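Local coordinates for glutamyl endopeptidase (Staphylococcus epidermidis, PDB 6PYM), which probably cleaves peptide bonds on the carbonyl side of glutamate, and also aspartate, as a secreted serine protease of the S1B family, at residues R8-V22 against T132-S146. The protein carries 1 engineered substitution. Residues are numbered along the deposited sequence; the frame is centred on the assembly and turned at random.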
loop_
_atom_site.group_PDB
_atom_site.type_symbol
_atom_site.label_atom_id
_atom_site.label_comp_id
_atom_site.label_asym_id
_atom_site.label_seq_id
_atom_site.Cartn_x
_atom_site.Cartn_y
_atom_site.Cartn_z
ATOM N N ARG A 8 -14.884 8.455 2.603
ATOM C CA ARG A 8 -14.395 7.199 2.048
ATOM C C ARG A 8 -15.413 6.632 1.072
ATOM O O ARG A 8 -16.607 6.553 1.384
ATOM C CB ARG A 8 -14.129 6.189 3.162
ATOM C CG ARG A 8 -13.121 6.668 4.197
ATOM C CD ARG A 8 -12.678 5.535 5.111
ATOM N NE ARG A 8 -13.752 5.112 6.003
ATOM C CZ ARG A 8 -13.895 3.885 6.500
ATOM N NH1 ARG A 8 -13.049 2.919 6.177
ATOM N NH2 ARG A 8 -14.901 3.618 7.311
ATOM N N HIS A 9 -14.943 6.226 -0.095
ATOM C CA HIS A 9 -15.817 5.761 -1.160
ATOM C C HIS A 9 -15.236 4.501 -1.775
ATOM O O HIS A 9 -14.015 4.370 -1.919
ATOM C CB HIS A 9 -15.983 6.846 -2.231
ATOM C CG HIS A 9 -16.784 8.014 -1.761
ATOM N ND1 HIS A 9 -16.214 9.136 -1.201
ATOM C CD2 HIS A 9 -18.123 8.202 -1.707
ATOM C CE1 HIS A 9 -17.169 9.983 -0.855
ATOM N NE2 HIS A 9 -18.335 9.439 -1.152
ATOM N N GLN A 10 -16.117 3.581 -2.149
ATOM C CA GLN A 10 -15.689 2.314 -2.710
ATOM C C GLN A 10 -15.246 2.502 -4.152
ATOM O O GLN A 10 -15.818 3.309 -4.898
ATOM C CB GLN A 10 -16.832 1.304 -2.644
ATOM C CG GLN A 10 -16.405 -0.085 -3.078
ATOM C CD GLN A 10 -17.455 -1.144 -2.827
ATOM O OE1 GLN A 10 -18.570 -0.850 -2.368
ATOM N NE2 GLN A 10 -17.100 -2.398 -3.106
ATOM N N ILE A 11 -14.210 1.761 -4.535
ATOM C CA ILE A 11 -13.724 1.704 -5.906
ATOM C C ILE A 11 -14.264 0.436 -6.542
ATOM O O ILE A 11 -14.115 -0.665 -5.997
ATOM C CB ILE A 11 -12.186 1.712 -5.960
ATOM C CG1 ILE A 11 -11.606 2.930 -5.234
ATOM C CG2 ILE A 11 -11.694 1.608 -7.414
ATOM C CD1 ILE A 11 -12.128 4.244 -5.718
ATOM N N PHE A 12 -14.884 0.593 -7.707
ATOM C CA PHE A 12 -15.487 -0.509 -8.443
ATOM C C PHE A 12 -14.653 -0.930 -9.637
ATOM O O PHE A 12 -14.535 -2.126 -9.922
ATOM C CB PHE A 12 -16.909 -0.124 -8.861
ATOM C CG PHE A 12 -17.742 0.300 -7.695
ATOM C CD1 PHE A 12 -18.294 -0.646 -6.862
ATOM C CD2 PHE A 12 -17.902 1.643 -7.384
ATOM C CE1 PHE A 12 -19.035 -0.258 -5.766
ATOM C CE2 PHE A 12 -18.641 2.029 -6.295
ATOM C CZ PHE A 12 -19.206 1.080 -5.493
ATOM N N ASN A 13 -14.051 0.032 -10.324
ATOM C CA ASN A 13 -13.189 -0.255 -11.470
ATOM C C ASN A 13 -11.751 -0.441 -10.983
ATOM O O ASN A 13 -10.844 0.336 -11.280
ATOM C CB ASN A 13 -13.298 0.858 -12.505
ATOM C CG ASN A 13 -14.690 0.964 -13.089
ATOM O OD1 ASN A 13 -15.360 1.990 -12.952
ATOM N ND2 ASN A 13 -15.150 -0.103 -13.712
ATOM N N THR A 14 -11.561 -1.517 -10.219
ATOM C CA THR A 14 -10.317 -1.723 -9.478
ATOM C C THR A 14 -9.129 -2.064 -10.362
ATOM O O THR A 14 -7.991 -1.995 -9.875
ATOM C CB THR A 14 -10.484 -2.820 -8.427
ATOM O OG1 THR A 14 -10.846 -4.051 -9.072
ATOM C CG2 THR A 14 -11.534 -2.440 -7.400
ATOM N N THR A 15 -9.349 -2.435 -11.628
ATOM C CA THR A 15 -8.251 -2.714 -12.547
ATOM C C THR A 15 -7.913 -1.533 -13.438
ATOM O O THR A 15 -7.021 -1.652 -14.283
ATOM C CB THR A 15 -8.547 -3.932 -13.445
ATOM O OG1 THR A 15 -9.607 -3.622 -14.366
ATOM C CG2 THR A 15 -8.917 -5.160 -12.635
ATOM N N GLN A 16 -8.580 -0.399 -13.268
ATOM C CA GLN A 16 -8.416 0.729 -14.171
ATOM C C GLN A 16 -7.667 1.879 -13.508
ATOM O O GLN A 16 -7.756 2.095 -12.298
ATOM C CB GLN A 16 -9.774 1.217 -14.683
ATOM C CG GLN A 16 -10.556 0.168 -15.459
ATOM C CD GLN A 16 -9.869 -0.252 -16.751
ATOM O OE1 GLN A 16 -8.943 0.415 -17.239
ATOM N NE2 GLN A 16 -10.313 -1.375 -17.309
ATOM N N GLY A 17 -6.916 2.616 -14.317
ATOM C CA GLY A 17 -6.206 3.786 -13.819
ATOM C C GLY A 17 -5.182 3.418 -12.766
ATOM O O GLY A 17 -4.545 2.364 -12.829
ATOM N N HIS A 18 -5.027 4.289 -11.770
ATOM C CA HIS A 18 -4.024 4.054 -10.739
ATOM C C HIS A 18 -4.456 3.023 -9.701
ATOM O O HIS A 18 -3.645 2.660 -8.837
ATOM C CB HIS A 18 -3.595 5.372 -10.078
ATOM C CG HIS A 18 -4.585 5.937 -9.102
ATOM N ND1 HIS A 18 -5.752 6.569 -9.482
ATOM C CD2 HIS A 18 -4.548 6.002 -7.751
ATOM C CE1 HIS A 18 -6.397 6.984 -8.407
ATOM N NE2 HIS A 18 -5.682 6.660 -7.342
ATOM N N TYR A 19 -5.692 2.531 -9.769
ATOM C CA TYR A 19 -6.186 1.595 -8.771
ATOM C C TYR A 19 -5.666 0.183 -8.966
ATOM O O TYR A 19 -5.660 -0.593 -8.001
ATOM C CB TYR A 19 -7.714 1.580 -8.783
ATOM C CG TYR A 19 -8.288 2.934 -8.461
ATOM C CD1 TYR A 19 -8.193 3.454 -7.176
ATOM C CD2 TYR A 19 -8.894 3.708 -9.439
ATOM C CE1 TYR A 19 -8.701 4.694 -6.866
ATOM C CE2 TYR A 19 -9.406 4.959 -9.143
ATOM C CZ TYR A 19 -9.301 5.452 -7.854
ATOM O OH TYR A 19 -9.811 6.706 -7.570
ATOM N N ASP A 20 -5.207 -0.165 -10.173
ATOM C CA ASP A 20 -4.855 -1.556 -10.434
ATOM C C ASP A 20 -3.750 -2.053 -9.509
ATOM O O ASP A 20 -3.752 -3.221 -9.109
ATOM C CB ASP A 20 -4.513 -1.806 -11.911
ATOM C CG ASP A 20 -3.331 -0.979 -12.423
ATOM O OD1 ASP A 20 -2.894 -0.005 -11.768
ATOM O OD2 ASP A 20 -2.848 -1.303 -13.543
ATOM N N ALA A 21 -2.802 -1.184 -9.158
ATOM C CA ALA A 21 -1.672 -1.583 -8.331
ATOM C C ALA A 21 -2.038 -1.731 -6.861
ATOM O O ALA A 21 -1.270 -2.336 -6.102
ATOM C CB ALA A 21 -0.529 -0.577 -8.489
ATOM N N VAL A 22 -3.161 -1.158 -6.437
ATOM C CA VAL A 22 -3.611 -1.303 -5.058
ATOM C C VAL A 22 -3.963 -2.765 -4.803
ATOM O O VAL A 22 -4.690 -3.385 -5.595
ATOM C CB VAL A 22 -4.803 -0.369 -4.793
ATOM C CG1 VAL A 22 -5.288 -0.505 -3.357
ATOM C CG2 VAL A 22 -4.429 1.080 -5.105
ATOM N N THR A 132 -5.709 4.660 -0.302
ATOM C CA THR A 132 -6.589 3.715 -0.970
ATOM C C THR A 132 -6.129 2.299 -0.674
ATOM O O THR A 132 -4.946 1.982 -0.820
ATOM C CB THR A 132 -6.650 4.021 -2.464
ATOM O OG1 THR A 132 -7.138 5.359 -2.606
ATOM C CG2 THR A 132 -7.573 3.050 -3.207
ATOM N N GLY A 133 -7.062 1.462 -0.239
ATOM C CA GLY A 133 -6.717 0.133 0.215
ATOM C C GLY A 133 -7.943 -0.583 0.731
ATOM O O GLY A 133 -9.051 -0.334 0.240
ATOM N N TYR A 134 -7.755 -1.459 1.717
ATOM C CA TYR A 134 -8.736 -2.487 2.073
ATOM C C TYR A 134 -9.098 -2.406 3.554
ATOM O O TYR A 134 -8.656 -3.231 4.361
ATOM C CB TYR A 134 -8.208 -3.864 1.660
ATOM C CG TYR A 134 -8.109 -3.992 0.159
ATOM C CD1 TYR A 134 -9.204 -4.415 -0.575
ATOM C CD2 TYR A 134 -6.949 -3.633 -0.530
ATOM C CE1 TYR A 134 -9.158 -4.498 -1.945
ATOM C CE2 TYR A 134 -6.892 -3.723 -1.908
ATOM C CZ TYR A 134 -7.995 -4.162 -2.608
ATOM O OH TYR A 134 -7.915 -4.250 -3.982
ATOM N N PRO A 135 -9.923 -1.429 3.940
ATOM C CA PRO A 135 -10.312 -1.297 5.352
ATOM C C PRO A 135 -11.174 -2.454 5.827
ATOM O O PRO A 135 -12.103 -2.888 5.144
ATOM C CB PRO A 135 -11.114 0.012 5.373
ATOM C CG PRO A 135 -11.636 0.156 3.971
ATOM C CD PRO A 135 -10.527 -0.381 3.103
ATOM N N GLY A 136 -10.900 -2.906 7.052
ATOM C CA GLY A 136 -11.563 -4.069 7.621
ATOM C C GLY A 136 -12.974 -3.855 8.127
ATOM O O GLY A 136 -13.633 -4.839 8.487
ATOM N N ASP A 137 -13.462 -2.618 8.180
ATOM C CA ASP A 137 -14.864 -2.420 8.518
ATOM C C ASP A 137 -15.782 -2.636 7.328
ATOM O O ASP A 137 -16.998 -2.765 7.515
ATOM C CB ASP A 137 -15.099 -1.043 9.148
ATOM C CG ASP A 137 -14.794 0.110 8.205
ATOM O OD1 ASP A 137 -13.791 0.055 7.457
ATOM O OD2 ASP A 137 -15.547 1.104 8.230
ATOM N N LYS A 138 -15.236 -2.709 6.130
ATOM C CA LYS A 138 -15.993 -2.933 4.917
ATOM C C LYS A 138 -15.938 -4.404 4.543
ATOM O O LYS A 138 -15.180 -5.180 5.131
ATOM C CB LYS A 138 -15.422 -2.046 3.806
ATOM C CG LYS A 138 -15.328 -0.572 4.192
ATOM C CD LYS A 138 -16.672 0.037 4.568
ATOM C CE LYS A 138 -16.559 1.548 4.598
ATOM N NZ LYS A 138 -17.819 2.217 5.013
ATOM N N PRO A 139 -16.738 -4.839 3.564
ATOM C CA PRO A 139 -16.708 -6.258 3.195
ATOM C C PRO A 139 -15.317 -6.663 2.727
ATOM O O PRO A 139 -14.573 -5.866 2.134
ATOM C CB PRO A 139 -17.742 -6.359 2.069
ATOM C CG PRO A 139 -18.686 -5.230 2.333
ATOM C CD PRO A 139 -17.804 -4.118 2.844
ATOM N N LEU A 140 -14.960 -7.912 3.018
ATOM C CA LEU A 140 -13.602 -8.382 2.787
ATOM C C LEU A 140 -13.187 -8.157 1.338
ATOM O O LEU A 140 -13.957 -8.412 0.405
ATOM C CB LEU A 140 -13.491 -9.864 3.145
ATOM C CG LEU A 140 -12.082 -10.464 3.129
ATOM C CD1 LEU A 140 -11.213 -9.851 4.212
ATOM C CD2 LEU A 140 -12.147 -11.978 3.277
ATOM N N ALA A 141 -11.972 -7.640 1.160
ATOM C CA ALA A 141 -11.353 -7.462 -0.148
ATOM C C ALA A 141 -12.045 -6.418 -1.013
ATOM O O ALA A 141 -11.900 -6.444 -2.239
ATOM C CB ALA A 141 -11.184 -8.790 -0.896
ATOM N N THR A 142 -12.781 -5.483 -0.409
ATOM C CA THR A 142 -13.311 -4.343 -1.140
ATOM C C THR A 142 -12.383 -3.141 -0.995
ATOM O O THR A 142 -11.849 -2.874 0.088
ATOM C CB THR A 142 -14.746 -3.978 -0.732
ATOM O OG1 THR A 142 -14.818 -3.639 0.669
ATOM C CG2 THR A 142 -15.707 -5.132 -1.046
ATOM N N MET A 143 -12.180 -2.435 -2.102
ATOM C CA MET A 143 -11.222 -1.339 -2.169
ATOM C C MET A 143 -11.935 -0.015 -1.922
ATOM O O MET A 143 -12.991 0.244 -2.519
ATOM C CB MET A 143 -10.551 -1.329 -3.543
ATOM C CG MET A 143 -9.431 -0.313 -3.645
ATOM S SD MET A 143 -8.794 -0.023 -5.311
ATOM C CE MET A 143 -8.155 -1.643 -5.756
ATOM N N TRP A 144 -11.362 0.816 -1.047
ATOM C CA TRP A 144 -11.950 2.089 -0.659
ATOM C C TRP A 144 -10.889 3.172 -0.714
ATOM O O TRP A 144 -9.738 2.958 -0.312
ATOM C CB TRP A 144 -12.559 2.033 0.767
ATOM C CG TRP A 144 -13.688 1.083 0.829
ATOM C CD1 TRP A 144 -13.615 -0.276 0.771
ATOM C CD2 TRP A 144 -15.079 1.410 0.908
ATOM N NE1 TRP A 144 -14.881 -0.823 0.796
ATOM C CE2 TRP A 144 -15.793 0.194 0.878
ATOM C CE3 TRP A 144 -15.791 2.610 0.997
ATOM C CZ2 TRP A 144 -17.188 0.145 0.954
ATOM C CZ3 TRP A 144 -17.173 2.558 1.054
ATOM C CH2 TRP A 144 -17.852 1.333 1.040
ATOM N N GLU A 145 -11.282 4.343 -1.191
ATOM C CA GLU A 145 -10.437 5.521 -1.265
ATOM C C GLU A 145 -10.889 6.519 -0.207
ATOM O O GLU A 145 -12.075 6.874 -0.142
ATOM C CB GLU A 145 -10.585 6.144 -2.647
ATOM C CG GLU A 145 -9.870 7.449 -2.853
ATOM C CD GLU A 145 -10.030 7.943 -4.277
ATOM O OE1 GLU A 145 -11.055 8.603 -4.574
ATOM O OE2 GLU A 145 -9.160 7.635 -5.118
ATOM N N SER A 146 -9.949 6.979 0.611
ATOM C CA SER A 146 -10.200 7.942 1.675
ATOM C C SER A 146 -9.504 9.252 1.336
ATOM O O SER A 146 -8.331 9.250 0.951
ATOM C CB SER A 146 -9.669 7.386 2.994
ATOM O OG SER A 146 -9.966 8.288 4.044
HETATM O O HOH W 1 -17.510 5.126 3.901
HETATM O O HOH W 2 -13.546 9.413 -0.724
HETATM O O HOH W 3 -14.264 -2.822 -4.144
HETATM O O HOH W 4 -6.589 7.047 -4.718
#
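Met143 reaches from its strand into a pocket made by Ile11, Thr14, Tyr19 and Val22, the tightly packed part of this contact. Its chain runs extended to SD, with CG anti to the backbone N (chi1 -174°), then bends so that Met143 CE meets Tyr19 O at 3.5 Å and Val22 CB at 3.7 Å. SD lies against Ile11 CB and forms an oblique Met-aromatic contact with the Tyr19 ring, whose two faces are met near the rim by Ile11 CG2 and His18 CE1. On the same side of the sheet, Tyr19 OH donates to Glu145 OE2 (2.7 Å), arriving from above the carboxylate plane. A water donates to the same OE2 and also joins His18 NE2 and Thr132 OG1. Strand 8-11 pairs antiparallel with the start of strand 143-154, tying the N-terminal segment to the C-terminal beta-barrel of the chymotrypsin-like fold; Val22 already opens the first strand of the other barrel. His9 and Glu145 exchange two backbone bonds, and Ile11 N donates to Met143 O. The looser, more solvent-exposed part lies with Gln10, Trp144, Arg8 and Asp137. There Gln10 CB sits 3.6 Å from the centroid of the Trp144 six-membered ring, almost on its normal, while Lys138 CG lies over the rim of the opposite face. Trp144 NE1 donates to Thr142 OG1, which lies in the indole plane. Farther out, Arg8 and Asp137 form a two-pronged salt bridge: Arg8 NH2 to Asp137 OD2 at 2.8 Å and NH1 to OD1 at 3.2 Å, the flat groups only 11° from coplanar. Arg8 NE is held by Asn6, and a water bridges Arg8 O to Lys138 NZ.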